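Local coordinates for phosphomethylpyrimidine kinase (Pyrococcus furiosus, PDB 2PB9), which probably joins thiazole phosphate and hydroxymethylpyrimidine pyrophosphate into thiamine phosphate through its ThiN domain, the part described here, its kinase section phosphorylating hydroxymethylpyrimidine and its phosphate, at residues 27-30 / 31-35; 58-61 / 62-65; 98-102 / 103-107; 180-183 / 184-187. One frame throughout, in Å; residues are numbered along the deposited sequence.

Contact 1: residues 27-30 / 31-35; sequences LIPE and VGTNF
Ile28 and Pro29 meet Thr33 in a buried local contact, where the chain folds back on itself in the loop between helix 5-21 and strand 35-38. The Thr33 hydroxyl is set beside the backbone N, with OG1 anti to the carbonyl carbon (chi1 -74°), and this brings OG1 to 3.1 Å from CD of Pro29. The Ile28 side chain comes in across it at about a right angle, its terminal CD1 lying 3.5 Å from CB of Thr33. Thr33 OG1 is hydrogen-bonded to the backbone O of Asn97 on strand 94-98. Residues Pro29 to Gly32 form a type I beta turn, with Glu30 and Val31 at its corners. The turn is closed by a weak hydrogen bond from Gly32 N to Pro29 O, 3.5 Å long. Gly32 leaves the turn with a positive phi of 97°, where a CB would be pressed against the carbonyl O of Val31. The Pro29 ring packs against the far half of the turn, its CG 3.4 Å from Gly32 O and 4.2 Å from CG2 of Val31. An alanine in place of Pro29 would lack CG and CD and would probably leave a gap beside Thr33 and Val31, with the backbone before the turn freer to rotate. Glu30 reaches outward to a salt bridge with Arg56 of the second subunit.

Contact 2: residues 58-61 / 62-65; sequences VKYG and NSVK
Lys65 lays its extended chain over one face of the Tyr60 ring. CD stands 3.7 Å from the ring centroid and only 4° off the normal, a CH-pi contact close to the centre of the face. The two side chains run side by side and point the same way. In Lys65 CG is anti to the backbone N (chi1 180°) and the later torsions are all extended, which carries CD across the ring and leaves NZ 3.7 Å from the Tyr60 OH. Near the ring plane, at the edge, sits Ser63 OG, 3.9 Å from the Tyr60 CB. All this decorates a beta hairpin of strands 57-59 and 64-66, in which Val58 and Lys65 form an antiparallel hydrogen-bonded pair. Val58 N to Lys65 O and Lys65 N to Val58 O are both 2.8 Å. Closer to the bend, Tyr60 N donates to Ser63 O at 2.6 Å, from above the carbonyl plane. A serine in place of Tyr60 would probably leave the Lys65 methylenes without their aromatic surface and the lysine chain freer to swing. Farther out, the second subunit offers the Val67 O to Lys65 NZ and a cation-pi partner, Lys54, to Tyr60.

Contact 3: residues 98-102 / 103-107; sequences IRYSR and EIIEE
Hydrogen bonds from the amides of Ile104 and Ile105 to Ser101 start helix 102-114, a compact example of how a loop hands over to a helix. Ser101 is the N-cap. Its OG, held between the backbone N and the carbonyl carbon (chi1 80°), accepts from Ile104 N in a weak capping bond, 3.4 Å long but almost straight. The main-chain O of the same residue accepts the regular helical bond: Ile105 N donates to Ser101 O at 3.0 Å. The side chain thus takes up the amide of Ile104, one of those a first helical turn leaves without a main-chain acceptor, while Ser101 O accepts the first regular i to i+4 bond of the helix.

Apolar contacts flank these bonds. On one side CE1 of Tyr100 comes to 3.7 Å from CB of Ile105, while OH of Tyr100 lies 3.9 Å from CG2 of Ile105. On another side Ile104 crosses the Arg99 side chain at about a right angle and sets CD1 over a face of the guanidinium, offset toward its rim and 3.7 Å from NH2. The flat cation is thereby backed by a methyl group, and its NE is bound by the Arg26 O.

The segment links strand 94-98, an inner strand of the mixed sheet, to its following helix, and Tyr100, Ile104 and Ile105 all rest on Ile169 of the adjacent antiparallel strand 168-173.

Contact 4: residues 180-183 / 184-187; sequences LEKI and KMLI
Met185, present as selenomethionine, folds its terminal CE against the side chain of Lys182, 3.8 Å from CD and 3.4 Å from Lys182 CA. The overlap is the i to i+3 spacing of an alpha helix, here the last turns of helix 176-185, and the two chains lie side by side and point the same way. Met185 CG sits beside the backbone N (chi1 -73°) and the chain turns at its end, which brings CE back over the preceding turn. Beneath the side chains the backbone repeats the i to i+4 pattern: Lys184 N donates to Leu180 O at 3.0 Å, Met185 N to Glu181 O at 3.2 Å and Leu186 N to Lys182 O at 3.1 Å. On the inner side, Ile183 packs on Phe19 of helix 5-21 and on Val171 of strand 168-173, joining this C-terminal helix to both. Lys184 follows the helix surface back toward Leu180, and its ammonium forms a salt bridge with Glu18 of helix 5-21. On the way its CG passes 3.3 Å from Leu180 O, and NZ comes to 4.2 Å from CD2 of Leu180.

The loop of contact 1 touches each of the other three. Ile28 O probably accepts a hydrogen bond from Lys59 NZ of contact 2 at 2.9 Å, while Ile28 CG1 packs at 3.6 Å from Val64 CG1. Toward contact 3, Leu27 O probably bonds to Arg99 N. Contact 4 is met through Leu27 CD1 and Leu186 CD2, 3.5 Å apart, and Ile98 CD1 of contact 3 reaches the same Leu186 CD2 at 3.7 Å, so Leu186 is touched by aliphatic side chains of both contact 1 and contact 3. Contacts 2 and 4 remain separate, their nearest atoms about 10 Å apart. Contacts 1 and 2, with centres about 10 Å apart, both face the second subunit.

Contact 1: residues 27-30 / 31-35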
# COMPACT_ATOMS: atom_id res chain seq x y z
N LEU A 27 -4.69 8.57 22.88
CA LEU A 27 -5.24 9.27 21.72
C LEU A 27 -4.23 10.03 20.85
O LEU A 27 -4.58 10.53 19.78
CB LEU A 27 -6.34 10.24 22.16
CG LEU A 27 -7.58 9.66 22.87
CD1 LEU A 27 -8.60 10.76 23.12
CD2 LEU A 27 -8.19 8.56 22.01
N ILE A 28 -2.99 10.13 21.30
CA ILE A 28 -1.96 10.86 20.57
C ILE A 28 -1.25 10.02 19.52
O ILE A 28 -0.68 8.98 19.84
CB ILE A 28 -0.89 11.41 21.55
CG1 ILE A 28 -1.54 12.35 22.57
CG2 ILE A 28 0.20 12.15 20.78
CD1 ILE A 28 -1.96 13.67 22.01
N PRO A 29 -1.27 10.45 18.24
CA PRO A 29 -0.58 9.68 17.20
C PRO A 29 0.94 9.89 17.29
O PRO A 29 1.42 10.60 18.18
CB PRO A 29 -1.17 10.24 15.91
CG PRO A 29 -1.47 11.66 16.26
CD PRO A 29 -2.06 11.55 17.65
N GLU A 30 1.68 9.29 16.37
CA GLU A 30 3.13 9.41 16.36
C GLU A 30 3.62 10.74 15.82
O GLU A 30 4.66 11.25 16.24
CB GLU A 30 3.76 8.27 15.55
CG GLU A 30 3.73 6.94 16.26
CD GLU A 30 4.51 6.97 17.57
OE1 GLU A 30 5.67 6.50 17.59
OE2 GLU A 30 3.95 7.49 18.57
N VAL A 31 2.86 11.31 14.88
CA VAL A 31 3.21 12.59 14.28
C VAL A 31 2.85 13.76 15.20
O VAL A 31 3.22 14.91 14.95
CB VAL A 31 2.51 12.76 12.90
CG1 VAL A 31 2.82 11.57 12.03
CG2 VAL A 31 1.00 12.89 13.08
N GLY A 32 2.14 13.44 16.28
CA GLY A 32 1.75 14.45 17.24
C GLY A 32 0.34 14.97 17.03
O GLY A 32 -0.24 14.85 15.95
N THR A 33 -0.23 15.55 18.08
CA THR A 33 -1.57 16.10 17.97
C THR A 33 -1.52 17.62 17.95
O THR A 33 -0.79 18.26 18.72
CB THR A 33 -2.47 15.62 19.14
OG1 THR A 33 -2.83 14.25 18.93
CG2 THR A 33 -3.75 16.48 19.23
N ASN A 34 -2.27 18.20 17.02
CA ASN A 34 -2.36 19.64 16.92
C ASN A 34 -3.83 19.99 17.13
O ASN A 34 -4.73 19.28 16.68
CB ASN A 34 -1.86 20.12 15.56
CG ASN A 34 -1.21 21.50 15.65
OD1 ASN A 34 -0.40 21.86 14.80
ND2 ASN A 34 -1.56 22.27 16.67
N PHE A 35 -4.07 21.08 17.84
CA PHE A 35 -5.40 21.55 18.16
C PHE A 35 -5.47 22.96 17.59
O PHE A 35 -4.65 23.82 17.93
CB PHE A 35 -5.54 21.54 19.69
CG PHE A 35 -6.95 21.64 20.20
CD1 PHE A 35 -7.21 21.52 21.56
CD2 PHE A 35 -8.01 21.90 19.33
CE1 PHE A 35 -8.51 21.65 22.07
CE2 PHE A 35 -9.31 22.04 19.82
CZ PHE A 35 -9.56 21.92 21.20

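Contact 2: residues 58-61 / 62-65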
# COMPACT_ATOMS: atom_id res chain seq x y z
N VAL A 58 2.87 16.00 21.87
CA VAL A 58 3.39 14.64 21.71
C VAL A 58 3.35 13.78 22.98
O VAL A 58 3.19 14.31 24.09
CB VAL A 58 4.86 14.71 21.21
CG1 VAL A 58 4.94 15.60 19.99
CG2 VAL A 58 5.77 15.27 22.29
N LYS A 59 3.47 12.47 22.81
CA LYS A 59 3.48 11.57 23.97
C LYS A 59 4.74 11.93 24.75
O LYS A 59 5.84 12.01 24.19
CB LYS A 59 3.58 10.09 23.59
CG LYS A 59 2.38 9.48 22.87
CD LYS A 59 2.44 7.94 22.99
CE LYS A 59 1.55 7.20 21.96
NZ LYS A 59 0.03 7.30 22.13
N TYR A 60 4.59 12.17 26.04
CA TYR A 60 5.76 12.48 26.83
C TYR A 60 6.05 11.20 27.60
O TYR A 60 6.42 10.19 27.00
CB TYR A 60 5.49 13.68 27.73
CG TYR A 60 6.75 14.39 28.16
CD1 TYR A 60 7.82 14.55 27.28
CD2 TYR A 60 6.88 14.89 29.46
CE1 TYR A 60 9.00 15.18 27.68
CE2 TYR A 60 8.06 15.52 29.87
CZ TYR A 60 9.11 15.65 28.98
OH TYR A 60 10.28 16.24 29.41
N GLY A 61 5.91 11.20 28.91
CA GLY A 61 6.17 9.95 29.60
C GLY A 61 4.90 9.15 29.39
O GLY A 61 4.59 8.74 28.27
N ASN A 62 4.15 8.96 30.47
CA ASN A 62 2.88 8.27 30.41
C ASN A 62 1.92 9.44 30.37
O ASN A 62 0.91 9.46 31.07
CB ASN A 62 2.65 7.44 31.67
CG ASN A 62 1.29 6.75 31.67
OD1 ASN A 62 0.48 6.94 30.76
ND2 ASN A 62 1.03 5.95 32.71
N SER A 63 2.26 10.42 29.56
CA SER A 63 1.44 11.60 29.41
C SER A 63 1.68 12.29 28.07
O SER A 63 2.32 11.74 27.18
CB SER A 63 1.70 12.58 30.57
OG SER A 63 3.07 12.90 30.66
N VAL A 64 1.18 13.51 27.95
CA VAL A 64 1.33 14.26 26.73
C VAL A 64 1.94 15.62 27.03
O VAL A 64 1.90 16.09 28.17
CB VAL A 64 -0.03 14.47 26.04
CG1 VAL A 64 -0.78 13.15 26.00
CG2 VAL A 64 -0.84 15.53 26.78
N LYS A 65 2.49 16.25 26.01
CA LYS A 65 3.11 17.55 26.20
C LYS A 65 3.00 18.38 24.95
O LYS A 65 3.25 17.90 23.84
CB LYS A 65 4.58 17.36 26.59
CG LYS A 65 5.35 18.64 26.82
CD LYS A 65 6.75 18.35 27.32
CE LYS A 65 7.58 19.63 27.41
NZ LYS A 65 8.92 19.37 28.00

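Contact 3: residues 98-102 / 103-107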
# COMPACT_ATOMS: atom_id res chain seq x y z
N ILE A 98 -6.49 13.11 16.34
CA ILE A 98 -6.06 12.12 17.29
C ILE A 98 -5.77 10.81 16.60
O ILE A 98 -6.17 10.59 15.45
CB ILE A 98 -7.12 11.89 18.37
CG1 ILE A 98 -8.45 11.52 17.73
CG2 ILE A 98 -7.27 13.15 19.21
CD1 ILE A 98 -9.54 11.19 18.75
N ARG A 99 -5.05 9.95 17.31
CA ARG A 99 -4.66 8.63 16.83
C ARG A 99 -5.85 7.77 16.37
O ARG A 99 -6.95 7.88 16.90
CB ARG A 99 -3.92 7.90 17.95
CG ARG A 99 -3.11 6.71 17.50
CD ARG A 99 -2.23 6.24 18.62
NE ARG A 99 -3.01 5.70 19.73
CZ ARG A 99 -3.53 4.48 19.75
NH1 ARG A 99 -3.36 3.65 18.72
NH2 ARG A 99 -4.24 4.08 20.80
N TYR A 100 -5.61 6.93 15.36
CA TYR A 100 -6.64 6.03 14.86
C TYR A 100 -6.29 4.59 15.25
O TYR A 100 -5.12 4.21 15.34
CB TYR A 100 -6.75 6.10 13.33
CG TYR A 100 -7.67 5.03 12.73
CD1 TYR A 100 -9.03 5.26 12.54
CD2 TYR A 100 -7.18 3.74 12.45
CE1 TYR A 100 -9.90 4.25 12.09
CE2 TYR A 100 -8.03 2.72 12.01
CZ TYR A 100 -9.39 2.98 11.84
OH TYR A 100 -10.24 1.96 11.45
N SER A 101 -7.33 3.79 15.50
CA SER A 101 -7.18 2.37 15.84
C SER A 101 -8.58 1.80 15.95
O SER A 101 -9.54 2.54 16.18
CB SER A 101 -6.40 2.18 17.15
OG SER A 101 -7.22 2.38 18.28
N ARG A 102 -8.71 0.48 15.76
CA ARG A 102 -10.01 -0.18 15.83
C ARG A 102 -10.79 0.23 17.07
O ARG A 102 -11.94 0.63 17.00
CB ARG A 102 -9.83 -1.70 15.83
CG ARG A 102 -8.78 -2.23 16.80
CD ARG A 102 -9.10 -3.67 17.26
NE ARG A 102 -7.98 -4.26 18.01
CZ ARG A 102 -7.15 -5.19 17.52
NH1 ARG A 102 -7.31 -5.66 16.27
NH2 ARG A 102 -6.14 -5.63 18.26
N GLU A 103 -10.13 0.13 18.22
CA GLU A 103 -10.77 0.47 19.47
C GLU A 103 -11.32 1.89 19.51
O GLU A 103 -12.51 2.09 19.79
CB GLU A 103 -9.77 0.27 20.61
CG GLU A 103 -10.41 0.06 21.96
CD GLU A 103 -9.51 -0.73 22.90
OE1 GLU A 103 -9.15 -1.87 22.55
OE2 GLU A 103 -9.17 -0.20 23.98
N ILE A 104 -10.47 2.87 19.22
CA ILE A 104 -10.89 4.26 19.26
C ILE A 104 -12.04 4.54 18.32
O ILE A 104 -13.04 5.16 18.70
CB ILE A 104 -9.72 5.21 18.95
CG1 ILE A 104 -8.61 5.00 20.00
CG2 ILE A 104 -10.19 6.66 18.96
CD1 ILE A 104 -7.39 5.82 19.78
N ILE A 105 -11.92 4.08 17.08
CA ILE A 105 -12.98 4.31 16.13
C ILE A 105 -14.27 3.58 16.54
O ILE A 105 -15.35 4.17 16.50
CB ILE A 105 -12.53 3.90 14.72
CG1 ILE A 105 -13.47 4.51 13.68
CG2 ILE A 105 -12.50 2.39 14.60
CD1 ILE A 105 -13.57 6.04 13.76
N GLU A 106 -14.17 2.31 16.94
CA GLU A 106 -15.37 1.57 17.36
C GLU A 106 -16.05 2.36 18.48
O GLU A 106 -17.27 2.58 18.46
CB GLU A 106 -15.04 0.17 17.91
CG GLU A 106 -14.19 -0.77 17.05
CD GLU A 106 -14.58 -0.81 15.58
OE1 GLU A 106 -15.78 -0.64 15.27
OE2 GLU A 106 -13.68 -1.02 14.73
N GLU A 107 -15.25 2.77 19.46
CA GLU A 107 -15.76 3.51 20.60
C GLU A 107 -16.31 4.89 20.22
O GLU A 107 -17.23 5.39 20.87
CB GLU A 107 -14.67 3.63 21.66
CG GLU A 107 -14.43 2.35 22.48
CD GLU A 107 -14.94 1.05 21.81
OE1 GLU A 107 -16.17 0.84 21.76
OE2 GLU A 107 -14.10 0.25 21.33

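Contact 4: residues 180-183 / 184-187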
# COMPACT_ATOMS: atom_id res chain seq x y z
N LEU A 180 -12.89 19.95 22.74
CA LEU A 180 -12.44 19.30 23.96
C LEU A 180 -13.54 18.49 24.64
O LEU A 180 -13.26 17.51 25.32
CB LEU A 180 -11.88 20.32 24.94
CG LEU A 180 -11.29 19.67 26.18
CD1 LEU A 180 -10.34 18.54 25.79
CD2 LEU A 180 -10.58 20.71 27.00
N GLU A 181 -14.79 18.90 24.46
CA GLU A 181 -15.88 18.19 25.09
C GLU A 181 -16.11 16.83 24.45
O GLU A 181 -16.42 15.87 25.15
CB GLU A 181 -17.16 19.04 25.06
CG GLU A 181 -16.98 20.37 25.81
CD GLU A 181 -18.28 21.16 26.01
OE1 GLU A 181 -19.16 20.69 26.76
OE2 GLU A 181 -18.41 22.26 25.42
N LYS A 182 -15.95 16.73 23.14
CA LYS A 182 -16.14 15.46 22.45
C LYS A 182 -15.04 14.51 22.92
O LYS A 182 -15.26 13.32 23.13
CB LYS A 182 -16.01 15.62 20.93
CG LYS A 182 -16.94 16.62 20.29
CD LYS A 182 -18.21 15.97 19.80
CE LYS A 182 -19.14 17.01 19.19
NZ LYS A 182 -19.52 18.07 20.18
N ILE A 183 -13.84 15.05 23.08
CA ILE A 183 -12.70 14.26 23.51
C ILE A 183 -12.94 13.72 24.91
O ILE A 183 -12.69 12.54 25.18
CB ILE A 183 -11.41 15.10 23.49
CG1 ILE A 183 -11.11 15.55 22.06
CG2 ILE A 183 -10.24 14.29 24.06
CD1 ILE A 183 -10.93 14.40 21.07
N LYS A 184 -13.44 14.58 25.79
CA LYS A 184 -13.73 14.19 27.15
C LYS A 184 -14.65 12.97 27.14
O LYS A 184 -14.42 12.01 27.89
CB LYS A 184 -14.37 15.36 27.91
CG LYS A 184 -13.37 16.42 28.42
CD LYS A 184 -14.09 17.69 28.86
CE LYS A 184 -13.60 18.21 30.21
NZ LYS A 184 -12.14 18.50 30.24
N MSE A 185 -15.66 12.99 26.28
CA MSE A 185 -16.61 11.88 26.16
C MSE A 185 -15.88 10.60 25.80
O MSE A 185 -16.13 9.53 26.37
CB MSE A 185 -17.63 12.16 25.05
CG MSE A 185 -18.68 13.20 25.34
SE MSE A 185 -19.83 13.43 23.78
CE MSE A 185 -19.44 15.29 23.38
N LEU A 186 -14.98 10.73 24.83
CA LEU A 186 -14.19 9.61 24.33
C LEU A 186 -13.50 8.83 25.44
O LEU A 186 -12.99 7.74 25.22
CB LEU A 186 -13.15 10.12 23.34
CG LEU A 186 -12.47 9.08 22.46
CD1 LEU A 186 -13.52 8.27 21.72
CD2 LEU A 186 -11.53 9.76 21.48
N ILE A 187 -13.49 9.39 26.64
CA ILE A 187 -12.89 8.73 27.79
C ILE A 187 -13.98 8.22 28.75
O ILE A 187 -14.07 6.99 28.94
CB ILE A 187 -11.95 9.69 28.53
CG1 ILE A 187 -11.01 10.38 27.53
CG2 ILE A 187 -11.14 8.93 29.56
CD1 ILE A 187 -10.03 11.33 28.17